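Local coordinates for aminotransferase, class V family protein (Trichomonas vaginalis, PDB 5F8V) that probably catalyses the pyridoxal-phosphate-dependent exchange of an amino group between O-phospho-L-serine and 2-oxoglutarate, a step of L-serine biosynthesis, at residues N68-F73 with I235-N240; S210-R215 with M231-Q236; A322-F327 with G343-S348; T329-L334 with M365-G370. One frame throughout, in Å; residues are numbered along the deposited sequence.

Contact 1 (N68-F73 with I235-N240); sequences NFNILF and IQVKNN
V237, on the short helix 233-238, packs against N70 and L72 of strand 69-75, an edge strand of the seven-stranded mixed sheet of this class V aminotransferase. The two methyl groups of V237 divide the work. CG2 meets the isobutyl end of L72, with L72 CD2 to V237 CG2 at 3.7 Å, and also lies beside the amide of N70, 3.8 Å from N70 ND2. CG1 stays with N70 alone and comes within 3.7 Å of N70 OD1, an apolar methyl against an amide oxygen. The side chains of N70 and L72 each cross that of V237 at about a right angle. The other branch of L72 turns to the preceding helical residue: L72 CD1 touches Q236 CB at 3.8 Å. Q236 thus gives the contact its aliphatic root, while its chain, bent at chi2 (-62°), carries the amide off to T230 O, which accepts from NE2.

The strand side is set by its neighbour 209-215, whose I214 and V212 bond through the backbone to N70 and L72. L72 also packs on I214 and on C241, just past the helix. N70 and L72, two residues apart, face the helix together, whereas I71 between them turns to helix 46-63 behind the sheet. Past V237 the helix closes in a Schellman motif with N240, at positive phi, as its C-prime residue. At this end I235 O receives two donors of N239 from opposite faces of its carbonyl plane: the backbone N, and ND2 at 3.0 Å with an N-H...O angle of 160°.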
loop_
_atom_site.group_PDB
_atom_site.type_symbol
_atom_site.label_atom_id
_atom_site.label_comp_id
_atom_site.label_asym_id
_atom_site.label_seq_id
_atom_site.Cartn_x
_atom_site.Cartn_y
_atom_site.Cartn_z
ATOM N N ASN A 68 15.086 17.921 12.855
ATOM C CA ASN A 68 13.722 18.435 13.122
ATOM C C ASN A 68 12.636 17.903 12.154
ATOM O O ASN A 68 11.500 18.382 12.185
ATOM C CB ASN A 68 13.698 19.975 13.172
ATOM C CG ASN A 68 14.119 20.618 11.863
ATOM O OD1 ASN A 68 15.010 20.119 11.189
ATOM N ND2 ASN A 68 13.513 21.748 11.523
ATOM N N PHE A 69 12.980 16.919 11.319
ATOM C CA PHE A 69 12.022 16.245 10.449
ATOM C C PHE A 69 11.892 14.769 10.795
ATOM O O PHE A 69 12.889 14.100 10.999
ATOM C CB PHE A 69 12.453 16.382 8.991
ATOM C CG PHE A 69 12.321 17.768 8.458
ATOM C CD1 PHE A 69 11.239 18.124 7.656
ATOM C CD2 PHE A 69 13.273 18.729 8.761
ATOM C CE1 PHE A 69 11.119 19.413 7.158
ATOM C CE2 PHE A 69 13.153 20.025 8.277
ATOM C CZ PHE A 69 12.071 20.367 7.473
ATOM N N ASN A 70 10.657 14.283 10.864
ATOM C CA ASN A 70 10.363 12.844 10.891
ATOM C C ASN A 70 10.326 12.283 9.465
ATOM O O ASN A 70 9.968 13.003 8.532
ATOM C CB ASN A 70 9.004 12.566 11.538
ATOM C CG ASN A 70 8.921 13.061 12.970
ATOM O OD1 ASN A 70 9.651 12.596 13.836
ATOM N ND2 ASN A 70 8.024 13.997 13.220
ATOM N N ILE A 71 10.674 11.003 9.318
ATOM C CA ILE A 71 10.609 10.298 8.039
ATOM C C ILE A 71 9.621 9.152 8.192
ATOM O O ILE A 71 9.759 8.329 9.104
ATOM C CB ILE A 71 11.994 9.769 7.593
ATOM C CG1 ILE A 71 12.993 10.931 7.452
ATOM C CG2 ILE A 71 11.883 9.018 6.263
ATOM C CD1 ILE A 71 14.428 10.505 7.197
ATOM N N LEU A 72 8.619 9.102 7.310
ATOM C CA LEU A 72 7.624 8.025 7.329
ATOM C C LEU A 72 7.665 7.205 6.052
ATOM O O LEU A 72 7.867 7.736 4.973
ATOM C CB LEU A 72 6.207 8.595 7.494
ATOM C CG LEU A 72 5.916 9.554 8.645
ATOM C CD1 LEU A 72 4.428 9.869 8.669
ATOM C CD2 LEU A 72 6.341 8.982 9.987
ATOM N N PHE A 73 7.488 5.900 6.203
ATOM C CA PHE A 73 7.103 5.008 5.119
ATOM C C PHE A 73 5.670 4.633 5.424
ATOM O O PHE A 73 5.390 4.127 6.518
ATOM C CB PHE A 73 7.958 3.743 5.112
ATOM C CG PHE A 73 9.398 3.987 4.775
ATOM C CD1 PHE A 73 9.787 4.183 3.456
ATOM C CD2 PHE A 73 10.372 4.013 5.772
ATOM C CE1 PHE A 73 11.120 4.405 3.134
ATOM C CE2 PHE A 73 11.707 4.240 5.454
ATOM C CZ PHE A 73 12.082 4.435 4.138
ATOM N N ILE A 235 0.159 9.575 14.725
ATOM C CA ILE A 235 0.016 8.149 15.060
ATOM C C ILE A 235 1.134 7.325 14.399
ATOM O O ILE A 235 1.689 6.436 15.037
ATOM C CB ILE A 235 -1.416 7.606 14.734
ATOM C CG1 ILE A 235 -2.375 7.849 15.908
ATOM C CG2 ILE A 235 -1.426 6.101 14.466
ATOM C CD1 ILE A 235 -2.516 9.292 16.329
ATOM N N GLN A 236 1.463 7.626 13.137
ATOM C CA GLN A 236 2.576 6.954 12.440
ATOM C C GLN A 236 3.916 7.185 13.146
ATOM O O GLN A 236 4.645 6.235 13.421
ATOM C CB GLN A 236 2.690 7.416 10.974
ATOM C CG GLN A 236 1.549 6.984 10.062
ATOM C CD GLN A 236 1.420 5.480 9.914
ATOM O OE1 GLN A 236 2.381 4.730 10.108
ATOM N NE2 GLN A 236 0.220 5.027 9.577
ATOM N N VAL A 237 4.214 8.448 13.447
ATOM C CA VAL A 237 5.462 8.833 14.132
ATOM C C VAL A 237 5.560 8.138 15.501
ATOM O O VAL A 237 6.566 7.498 15.809
ATOM C CB VAL A 237 5.559 10.373 14.294
ATOM C CG1 VAL A 237 6.714 10.777 15.210
ATOM C CG2 VAL A 237 5.694 11.054 12.931
ATOM N N LYS A 238 4.491 8.255 16.289
ATOM C CA LYS A 238 4.398 7.654 17.632
ATOM C C LYS A 238 4.700 6.147 17.654
ATOM O O LYS A 238 5.274 5.661 18.626
ATOM C CB LYS A 238 3.000 7.907 18.229
ATOM C CG LYS A 238 2.886 7.694 19.735
ATOM C CD LYS A 238 1.465 7.970 20.217
ATOM C CE LYS A 238 1.327 7.815 21.726
ATOM N NZ LYS A 238 1.572 6.416 22.179
ATOM N N ASN A 239 4.317 5.431 16.588
ATOM C CA ASN A 239 4.510 3.976 16.476
ATOM C C ASN A 239 5.580 3.532 15.458
ATOM O O ASN A 239 5.532 2.395 14.971
ATOM C CB ASN A 239 3.162 3.307 16.148
ATOM C CG ASN A 239 2.166 3.409 17.287
ATOM O OD1 ASN A 239 2.245 2.659 18.255
ATOM N ND2 ASN A 239 1.207 4.319 17.165
ATOM N N ASN A 240 6.536 4.412 15.142
ATOM C CA ASN A 240 7.647 4.113 14.219
ATOM C C ASN A 240 7.203 3.499 12.881
ATOM O O ASN A 240 7.814 2.548 12.390
ATOM C CB ASN A 240 8.682 3.206 14.906
ATOM C CG ASN A 240 9.268 3.831 16.160
ATOM O OD1 ASN A 240 9.976 4.836 16.092
ATOM N ND2 ASN A 240 8.975 3.238 17.316
#

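Contact 2 (S210-R215 with M231-Q236); sequences SVVIIR and MDYRIQ
Apolar packing comes first: V212 and I214, neighbours on one face of strand 209-215, both press on the ring of Y233 at the start of helix 233-238. I214 meets the root of the ring through its CD1 alone, at 3.4 Å from both Y233 CB and Y233 CG, a close fit. Its chain reaches there with CG1 anti to the carbonyl carbon (chi1 -51°) and CD1 extended beyond it. V212 takes the hydroxyl end, where CG1 lies 3.8 Å from Y233 CZ.

The V212 contact is also a CH-pi interaction. CG1 sits 4.2 Å from the centroid of the Y233 ring, 23° off its normal and displaced toward the rim. M231 O stands over the centre of the opposite face, so the ring lies between a methyl and a carbonyl oxygen.

Polar bonds hold the helix start that carries the ring. D232 is its N-cap: D232 OD1 accepts from R234 N at 3.2 Å and from R234 NH1 at 2.8 Å, the latter a salt bridge, with the two donors on opposite faces of the carboxylate plane. N88 of helix 78-89 joins them, its OD1 accepting from Y233 N and R234 NH1.

The tyrosine is therefore held in two ways: dispersion and CH-pi contact grip its buried ring against the sheet, while its polar tip is satisfied by a hydrogen bond between OH and Q81 OE1.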
loop_
_atom_site.group_PDB
_atom_site.type_symbol
_atom_site.label_atom_id
_atom_site.label_comp_id
_atom_site.label_asym_id
_atom_site.label_seq_id
_atom_site.Cartn_x
_atom_site.Cartn_y
_atom_site.Cartn_z
ATOM N N SER A 210 4.350 5.183 -0.069
ATOM C CA SER A 210 4.838 6.560 -0.158
ATOM C C SER A 210 5.789 6.878 0.992
ATOM O O SER A 210 5.656 6.332 2.098
ATOM C CB SER A 210 3.677 7.562 -0.112
ATOM O OG SER A 210 2.748 7.363 -1.163
ATOM N N VAL A 211 6.739 7.769 0.718
ATOM C CA VAL A 211 7.535 8.413 1.752
ATOM C C VAL A 211 6.872 9.738 2.096
ATOM O O VAL A 211 6.496 10.495 1.199
ATOM C CB VAL A 211 8.992 8.639 1.281
ATOM C CG1 VAL A 211 9.698 9.720 2.091
ATOM C CG2 VAL A 211 9.756 7.325 1.346
ATOM N N VAL A 212 6.733 10.011 3.397
ATOM C CA VAL A 212 6.285 11.315 3.872
ATOM C C VAL A 212 7.336 11.835 4.856
ATOM O O VAL A 212 7.690 11.149 5.819
ATOM C CB VAL A 212 4.889 11.255 4.533
ATOM C CG1 VAL A 212 4.317 12.655 4.694
ATOM C CG2 VAL A 212 3.930 10.401 3.713
ATOM N N ILE A 213 7.845 13.034 4.588
ATOM C CA ILE A 213 8.846 13.685 5.426
ATOM C C ILE A 213 8.205 14.935 5.996
ATOM O O ILE A 213 7.775 15.800 5.230
ATOM C CB ILE A 213 10.109 14.039 4.613
ATOM C CG1 ILE A 213 10.810 12.749 4.163
ATOM C CG2 ILE A 213 11.055 14.922 5.429
ATOM C CD1 ILE A 213 11.981 12.956 3.221
ATOM N N ILE A 214 8.146 15.033 7.330
ATOM C CA ILE A 214 7.348 16.071 8.014
ATOM C C ILE A 214 8.168 16.835 9.050
ATOM O O ILE A 214 8.827 16.221 9.893
ATOM C CB ILE A 214 6.124 15.463 8.742
ATOM C CG1 ILE A 214 5.327 14.552 7.798
ATOM C CG2 ILE A 214 5.235 16.574 9.323
ATOM C CD1 ILE A 214 4.277 13.695 8.475
ATOM N N ARG A 215 8.108 18.169 8.996
ATOM C CA ARG A 215 8.781 19.017 9.989
ATOM C C ARG A 215 8.011 18.877 11.315
ATOM O O ARG A 215 6.784 18.974 11.327
ATOM C CB ARG A 215 8.796 20.481 9.521
ATOM C CG ARG A 215 9.882 21.345 10.159
ATOM C CD ARG A 215 9.395 22.763 10.423
ATOM N NE ARG A 215 9.343 23.634 9.260
ATOM C CZ ARG A 215 8.521 24.677 9.109
ATOM N NH1 ARG A 215 7.640 25.026 10.050
ATOM N NH2 ARG A 215 8.582 25.385 7.985
ATOM N N MET A 231 -4.002 7.414 8.859
ATOM C CA MET A 231 -3.638 8.604 8.092
ATOM C C MET A 231 -3.322 9.833 8.958
ATOM O O MET A 231 -3.047 10.913 8.413
ATOM C CB MET A 231 -4.765 8.946 7.107
ATOM C CG MET A 231 -5.037 7.864 6.071
ATOM S SD MET A 231 -6.513 8.182 5.088
ATOM C CE MET A 231 -6.086 9.738 4.318
ATOM N N ASP A 232 -3.384 9.686 10.284
ATOM C CA ASP A 232 -2.920 10.718 11.209
ATOM C C ASP A 232 -1.428 10.493 11.362
ATOM O O ASP A 232 -1.007 9.474 11.920
ATOM C CB ASP A 232 -3.638 10.601 12.559
ATOM C CG ASP A 232 -3.301 11.742 13.528
ATOM O OD1 ASP A 232 -2.287 12.461 13.357
ATOM O OD2 ASP A 232 -4.066 11.908 14.496
ATOM N N TYR A 233 -0.629 11.428 10.855
ATOM C CA TYR A 233 0.815 11.236 10.797
ATOM C C TYR A 233 1.471 11.192 12.187
ATOM O O TYR A 233 2.515 10.564 12.342
ATOM C CB TYR A 233 1.489 12.292 9.917
ATOM C CG TYR A 233 1.170 12.226 8.423
ATOM C CD1 TYR A 233 1.214 11.020 7.710
ATOM C CD2 TYR A 233 0.867 13.389 7.713
ATOM C CE1 TYR A 233 0.938 10.978 6.342
ATOM C CE2 TYR A 233 0.592 13.358 6.352
ATOM C CZ TYR A 233 0.630 12.160 5.666
ATOM O OH TYR A 233 0.357 12.163 4.306
ATOM N N ARG A 234 0.859 11.845 13.178
ATOM C CA ARG A 234 1.279 11.725 14.588
ATOM C C ARG A 234 1.247 10.277 15.052
ATOM O O ARG A 234 2.189 9.809 15.686
ATOM C CB ARG A 234 0.359 12.538 15.510
ATOM C CG ARG A 234 0.464 14.037 15.322
ATOM C CD ARG A 234 -0.847 14.758 15.602
ATOM N NE ARG A 234 -0.870 16.024 14.879
ATOM C CZ ARG A 234 -1.106 16.161 13.574
ATOM N NH1 ARG A 234 -1.383 15.105 12.803
ATOM N NH2 ARG A 234 -1.083 17.374 13.032
ATOM N N ILE A 235 0.159 9.575 14.725
ATOM C CA ILE A 235 0.016 8.149 15.060
ATOM C C ILE A 235 1.134 7.325 14.399
ATOM O O ILE A 235 1.689 6.436 15.037
ATOM C CB ILE A 235 -1.416 7.606 14.734
ATOM C CG1 ILE A 235 -2.375 7.849 15.908
ATOM C CG2 ILE A 235 -1.426 6.101 14.466
ATOM C CD1 ILE A 235 -2.516 9.292 16.329
ATOM N N GLN A 236 1.463 7.626 13.137
ATOM C CA GLN A 236 2.576 6.954 12.440
ATOM C C GLN A 236 3.916 7.185 13.146
ATOM O O GLN A 236 4.645 6.235 13.421
ATOM C CB GLN A 236 2.690 7.416 10.974
ATOM C CG GLN A 236 1.549 6.984 10.062
ATOM C CD GLN A 236 1.420 5.480 9.914
ATOM O OE1 GLN A 236 2.381 4.730 10.108
ATOM N NE2 GLN A 236 0.220 5.027 9.577
#

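Contact 3 (A322-F327 with G343-S348); sequences AKFVNF and GGFRAS
F324 and F345 are brought together by two different first torsions. On helix 318-329, F324 has CG anti to its own N (chi1 -179°), which swings the ring out toward strand 345-348. F345, the first residue of that strand, has CG anti to the carbonyl carbon but at a chi1 of -33°, well short of the usual staggered value, and its ring reaches back to the helix. The result is a T-shaped, edge-to-face pair. The edge of F324 points at the face of F345, with the ring centroids 5.1 Å apart and the planes at 69°. F324 CD1 stands over the centre of the F345 ring, 3.9 Å from both F345 CE1 and F345 CD1. Nearer the helix backbone, F324 CB also touches the far end of that ring, 4.0 Å from F345 CZ.

V325, the next residue of the helix, comes from another direction. Its CG2 approaches the F345 ring in the plane, at the edge, 3.9 Å from F345 CD1. The phenyl group of F345 is thus met on one face by an aromatic C-H edge and along its rim by a methyl.

The pair belongs to a larger aromatic cluster: F345 also meets F307 of the paired strand 304-307, and F324 meets F291 and W368. D321 OD2, one helix turn from V325, accepts from G344 N just ahead of the strand. This is alpha/beta packing of helix 318-329 on the two-stranded antiparallel sheet 304-307/345-348, remote from the large sheet. Across the segments themselves the cohesion is apolar and aromatic, and the tilt of the rings is consistent with a slightly positive C-H edge meeting a pi face.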
loop_
_atom_site.group_PDB
_atom_site.type_symbol
_atom_site.label_atom_id
_atom_site.label_comp_id
_atom_site.label_asym_id
_atom_site.label_seq_id
_atom_site.Cartn_x
_atom_site.Cartn_y
_atom_site.Cartn_z
ATOM N N ALA A 322 0.276 7.574 -33.371
ATOM C CA ALA A 322 0.468 6.122 -33.369
ATOM C C ALA A 322 1.597 5.643 -34.287
ATOM O O ALA A 322 2.234 4.640 -33.984
ATOM C CB ALA A 322 -0.833 5.400 -33.715
ATOM N N LYS A 323 1.842 6.353 -35.387
ATOM C CA LYS A 323 2.914 5.990 -36.327
ATOM C C LYS A 323 4.310 6.075 -35.699
ATOM O O LYS A 323 5.086 5.129 -35.809
ATOM C CB LYS A 323 2.871 6.848 -37.593
ATOM C CG LYS A 323 1.785 6.477 -38.589
ATOM C CD LYS A 323 1.774 7.473 -39.743
ATOM C CE LYS A 323 0.973 6.961 -40.929
ATOM N NZ LYS A 323 -0.454 6.725 -40.571
ATOM N N PHE A 324 4.630 7.200 -35.051
ATOM C CA PHE A 324 5.925 7.333 -34.353
ATOM C C PHE A 324 6.008 6.458 -33.099
ATOM O O PHE A 324 7.077 5.935 -32.784
ATOM C CB PHE A 324 6.252 8.793 -34.004
ATOM C CG PHE A 324 7.579 8.964 -33.298
ATOM C CD1 PHE A 324 7.632 9.288 -31.942
ATOM C CD2 PHE A 324 8.776 8.762 -33.980
ATOM C CE1 PHE A 324 8.855 9.433 -31.291
ATOM C CE2 PHE A 324 9.997 8.895 -33.335
ATOM C CZ PHE A 324 10.038 9.237 -31.991
ATOM N N VAL A 325 4.899 6.310 -32.381
ATOM C CA VAL A 325 4.864 5.456 -31.185
ATOM C C VAL A 325 5.197 4.015 -31.555
ATOM O O VAL A 325 6.008 3.356 -30.888
ATOM C CB VAL A 325 3.492 5.525 -30.462
ATOM C CG1 VAL A 325 3.337 4.420 -29.425
ATOM C CG2 VAL A 325 3.318 6.883 -29.793
ATOM N N ASN A 326 4.550 3.529 -32.608
ATOM C CA ASN A 326 4.805 2.176 -33.102
ATOM C C ASN A 326 6.182 2.017 -33.711
ATOM O O ASN A 326 6.790 0.961 -33.566
ATOM C CB ASN A 326 3.700 1.744 -34.065
ATOM C CG ASN A 326 2.468 1.296 -33.320
ATOM O OD1 ASN A 326 2.472 0.225 -32.700
ATOM N ND2 ASN A 326 1.427 2.114 -33.328
ATOM N N PHE A 327 6.671 3.072 -34.358
ATOM C CA PHE A 327 8.059 3.154 -34.819
ATOM C C PHE A 327 9.034 2.923 -33.659
ATOM O O PHE A 327 10.018 2.187 -33.803
ATOM C CB PHE A 327 8.308 4.519 -35.461
ATOM C CG PHE A 327 9.650 4.666 -36.109
ATOM C CD1 PHE A 327 10.682 5.349 -35.465
ATOM C CD2 PHE A 327 9.880 4.151 -37.387
ATOM C CE1 PHE A 327 11.918 5.503 -36.075
ATOM C CE2 PHE A 327 11.115 4.309 -38.000
ATOM C CZ PHE A 327 12.136 4.978 -37.341
ATOM N N GLY A 343 -2.207 13.479 -25.518
ATOM C CA GLY A 343 -1.708 12.753 -26.686
ATOM C C GLY A 343 -0.218 12.998 -26.904
ATOM O O GLY A 343 0.502 13.417 -25.993
ATOM N N GLY A 344 0.233 12.755 -28.127
ATOM C CA GLY A 344 1.633 12.949 -28.495
ATOM C C GLY A 344 2.558 12.014 -27.747
ATOM O O GLY A 344 2.184 10.874 -27.443
ATOM N N PHE A 345 3.757 12.508 -27.421
ATOM C CA PHE A 345 4.843 11.651 -26.924
ATOM C C PHE A 345 5.456 12.160 -25.625
ATOM O O PHE A 345 5.441 13.359 -25.360
ATOM C CB PHE A 345 5.926 11.533 -27.993
ATOM C CG PHE A 345 5.382 11.561 -29.390
ATOM C CD1 PHE A 345 4.575 10.528 -29.843
ATOM C CD2 PHE A 345 5.641 12.635 -30.240
ATOM C CE1 PHE A 345 4.050 10.555 -31.125
ATOM C CE2 PHE A 345 5.115 12.665 -31.523
ATOM C CZ PHE A 345 4.321 11.624 -31.965
ATOM N N ARG A 346 6.012 11.244 -24.834
ATOM C CA ARG A 346 6.703 11.609 -23.595
ATOM C C ARG A 346 7.794 10.606 -23.246
ATOM O O ARG A 346 7.519 9.412 -23.094
ATOM C CB ARG A 346 5.690 11.720 -22.445
ATOM C CG ARG A 346 6.262 12.210 -21.112
ATOM C CD ARG A 346 5.220 12.247 -19.991
ATOM N NE ARG A 346 4.443 11.011 -19.904
ATOM C CZ ARG A 346 3.514 10.743 -18.987
ATOM N NH1 ARG A 346 3.238 11.595 -17.999
ATOM N NH2 ARG A 346 2.870 9.582 -19.042
ATOM N N ALA A 347 9.030 11.091 -23.132
ATOM C CA ALA A 347 10.113 10.289 -22.570
ATOM C C ALA A 347 10.161 10.578 -21.080
ATOM O O ALA A 347 10.397 11.722 -20.676
ATOM C CB ALA A 347 11.440 10.647 -23.212
ATOM N N SER A 348 9.905 9.551 -20.274
ATOM C CA SER A 348 10.101 9.612 -18.829
ATOM C C SER A 348 11.406 8.885 -18.532
ATOM O O SER A 348 11.555 7.725 -18.909
ATOM C CB SER A 348 8.923 8.969 -18.098
ATOM O OG SER A 348 7.713 9.643 -18.385
#

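Contact 4 (T329-L334 with M365-G370); sequences TQRKLL and MKEWPG
R331 and E367 join these segments by a salt bridge at the surface, between the turn that ends helix 318-329 and the last turn of helix 355-367. In chain order, T329 opens a type I turn that closes with the K332 N to T329 O bond at 3.0 Å, and its OG1 hydrogen-bonds V325 O one helical turn back. R331, the third residue of the turn, sends its chain extended from CG to NE across to E367. The guanidinium meets a single carboxylate oxygen with its edge. R331 NH1 lies 2.8 Å from E367 OE1, which it meets nearly along the C-O axis, though the N-H...O angle is a bent 130°. R331 NH2 is equally near, 2.8 Å from E367 OE1, but this second bond is weak. OE1 is thus the shared acceptor of both terminal nitrogens, with the guanidinium and carboxylate planes 52° apart, unlike the flat two-oxygen pairing. The other oxygen, OE2, has a weak bond from Q363 NE2.

K332, at positive phi, ends the helix as C-prime of a Schellman motif. L333 and L334 then form a short strand beside strand 7-8, and L333 packs on A360 and A364 of helix 355-367. The Schellman motif and type I turn are a common way to end a helix and lead the chain into a strand; here a surface salt bridge also ties that turn to helix 355-367.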
loop_
_atom_site.group_PDB
_atom_site.type_symbol
_atom_site.label_atom_id
_atom_site.label_comp_id
_atom_site.label_asym_id
_atom_site.label_seq_id
_atom_site.Cartn_x
_atom_site.Cartn_y
_atom_site.Cartn_z
ATOM N N THR A 329 8.037 1.557 -30.538
ATOM C CA THR A 329 7.697 0.233 -29.984
ATOM C C THR A 329 8.345 -0.922 -30.766
ATOM O O THR A 329 8.781 -1.902 -30.168
ATOM C CB THR A 329 6.168 -0.015 -29.957
ATOM O OG1 THR A 329 5.509 1.067 -29.306
ATOM C CG2 THR A 329 5.813 -1.308 -29.230
ATOM N N GLN A 330 8.395 -0.804 -32.097
ATOM C CA GLN A 330 9.028 -1.834 -32.934
ATOM C C GLN A 330 10.563 -1.866 -32.786
ATOM O O GLN A 330 11.196 -2.817 -33.226
ATOM C CB GLN A 330 8.564 -1.734 -34.411
ATOM C CG GLN A 330 9.086 -0.555 -35.209
ATOM C CD GLN A 330 8.456 -0.422 -36.589
ATOM O OE1 GLN A 330 9.157 -0.473 -37.586
ATOM N NE2 GLN A 330 7.138 -0.238 -36.648
ATOM N N ARG A 331 11.146 -0.830 -32.168
ATOM C CA ARG A 331 12.551 -0.828 -31.718
ATOM C C ARG A 331 12.718 -1.079 -30.200
ATOM O O ARG A 331 13.760 -0.753 -29.624
ATOM C CB ARG A 331 13.194 0.519 -32.071
ATOM C CG ARG A 331 13.190 0.857 -33.550
ATOM C CD ARG A 331 13.489 2.324 -33.785
ATOM N NE ARG A 331 13.917 2.560 -35.165
ATOM C CZ ARG A 331 15.140 2.921 -35.570
ATOM N NH1 ARG A 331 16.147 3.134 -34.709
ATOM N NH2 ARG A 331 15.364 3.085 -36.876
ATOM N N LYS A 332 11.700 -1.646 -29.552
ATOM C CA LYS A 332 11.700 -1.886 -28.100
ATOM C C LYS A 332 11.908 -0.621 -27.219
ATOM O O LYS A 332 12.417 -0.704 -26.094
ATOM C CB LYS A 332 12.691 -3.013 -27.735
ATOM C CG LYS A 332 12.176 -4.417 -28.043
ATOM C CD LYS A 332 13.018 -5.509 -27.383
ATOM C CE LYS A 332 12.786 -5.627 -25.873
ATOM N NZ LYS A 332 11.476 -6.232 -25.476
ATOM N N LEU A 333 11.496 0.533 -27.743
ATOM C CA LEU A 333 11.436 1.778 -26.981
ATOM C C LEU A 333 9.978 1.867 -26.543
ATOM O O LEU A 333 9.114 2.216 -27.336
ATOM C CB LEU A 333 11.840 2.973 -27.847
ATOM C CG LEU A 333 13.273 2.987 -28.387
ATOM C CD1 LEU A 333 13.378 3.861 -29.624
ATOM C CD2 LEU A 333 14.253 3.447 -27.318
ATOM N N LEU A 334 9.710 1.499 -25.293
ATOM C CA LEU A 334 8.344 1.256 -24.828
ATOM C C LEU A 334 7.763 2.407 -24.007
ATOM O O LEU A 334 8.468 3.041 -23.219
ATOM C CB LEU A 334 8.302 -0.029 -23.996
ATOM C CG LEU A 334 8.741 -1.317 -24.724
ATOM C CD1 LEU A 334 8.652 -2.505 -23.778
ATOM C CD2 LEU A 334 7.908 -1.567 -25.969
ATOM N N MET A 365 14.521 9.058 -33.039
ATOM C CA MET A 365 14.007 10.382 -33.375
ATOM C C MET A 365 14.725 10.977 -34.589
ATOM O O MET A 365 14.092 11.633 -35.416
ATOM C CB MET A 365 14.102 11.319 -32.159
ATOM C CG MET A 365 13.164 10.919 -31.030
ATOM S SD MET A 365 13.433 11.781 -29.463
ATOM C CE MET A 365 13.096 13.465 -29.978
ATOM N N LYS A 366 16.032 10.728 -34.695
ATOM C CA LYS A 366 16.839 11.187 -35.829
ATOM C C LYS A 366 16.495 10.426 -37.116
ATOM O O LYS A 366 16.512 11.004 -38.193
ATOM C CB LYS A 366 18.335 11.028 -35.515
ATOM C CG LYS A 366 19.302 11.641 -36.519
ATOM C CD LYS A 366 19.371 13.155 -36.388
ATOM C CE LYS A 366 20.254 13.760 -37.476
ATOM N NZ LYS A 366 20.226 15.249 -37.446
ATOM N N GLU A 367 16.178 9.139 -36.994
ATOM C CA GLU A 367 15.888 8.288 -38.163
ATOM C C GLU A 367 14.429 8.306 -38.625
ATOM O O GLU A 367 14.133 7.851 -39.728
ATOM C CB GLU A 367 16.334 6.852 -37.876
ATOM C CG GLU A 367 17.852 6.702 -37.883
ATOM C CD GLU A 367 18.375 5.541 -37.052
ATOM O OE1 GLU A 367 17.577 4.778 -36.461
ATOM O OE2 GLU A 367 19.616 5.391 -36.993
ATOM N N TRP A 368 13.526 8.811 -37.785
ATOM C CA TRP A 368 12.120 8.952 -38.138
ATOM C C TRP A 368 11.992 9.712 -39.482
ATOM O O TRP A 368 12.482 10.831 -39.594
ATOM C CB TRP A 368 11.381 9.673 -37.002
ATOM C CG TRP A 368 9.986 10.100 -37.313
ATOM C CD1 TRP A 368 9.520 11.370 -37.352
ATOM C CD2 TRP A 368 8.874 9.251 -37.618
ATOM N NE1 TRP A 368 8.184 11.377 -37.667
ATOM C CE2 TRP A 368 7.762 10.085 -37.831
ATOM C CE3 TRP A 368 8.710 7.867 -37.718
ATOM C CZ2 TRP A 368 6.498 9.581 -38.155
ATOM C CZ3 TRP A 368 7.456 7.366 -38.047
ATOM C CH2 TRP A 368 6.367 8.222 -38.257
ATOM N N PRO A 369 11.384 9.082 -40.517
ATOM C CA PRO A 369 11.308 9.758 -41.829
ATOM C C PRO A 369 10.494 11.064 -41.836
ATOM O O PRO A 369 10.730 11.916 -42.691
ATOM C CB PRO A 369 10.671 8.699 -42.745
ATOM C CG PRO A 369 9.966 7.759 -41.824
ATOM C CD PRO A 369 10.815 7.722 -40.581
ATOM N N GLY A 370 9.560 11.214 -40.894
ATOM C CA GLY A 370 8.876 12.479 -40.668
ATOM C C GLY A 370 7.372 12.345 -40.656
ATOM O O GLY A 370 6.829 11.304 -41.038
#

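Overall arrangement
The four contacts form two clusters on opposite sides of the chain's centre. Contacts 1 and 2, with centres 6 Å apart, share helix 233-238 and lie on neighbouring strands of the large sheet, 69-75 and 209-215; L72 links them directly, its CD1 lying 3.5 Å from Y233 CD1. Contacts 3 and 4, with centres 9 Å apart, meet through W368, whose ring makes an edge-to-face pair with F327, and through F324 CZ, 3.7 Å from M365 CG. Their segments alternate along the chain. Between the clusters the nearest approach is about 17 Å between atoms, from contact 2 to contact 3. The cofactor is carried by K202, modified with pyridoxal phosphate, in the connection between strands 193-199 and 209-215, the latter belonging to contact 2.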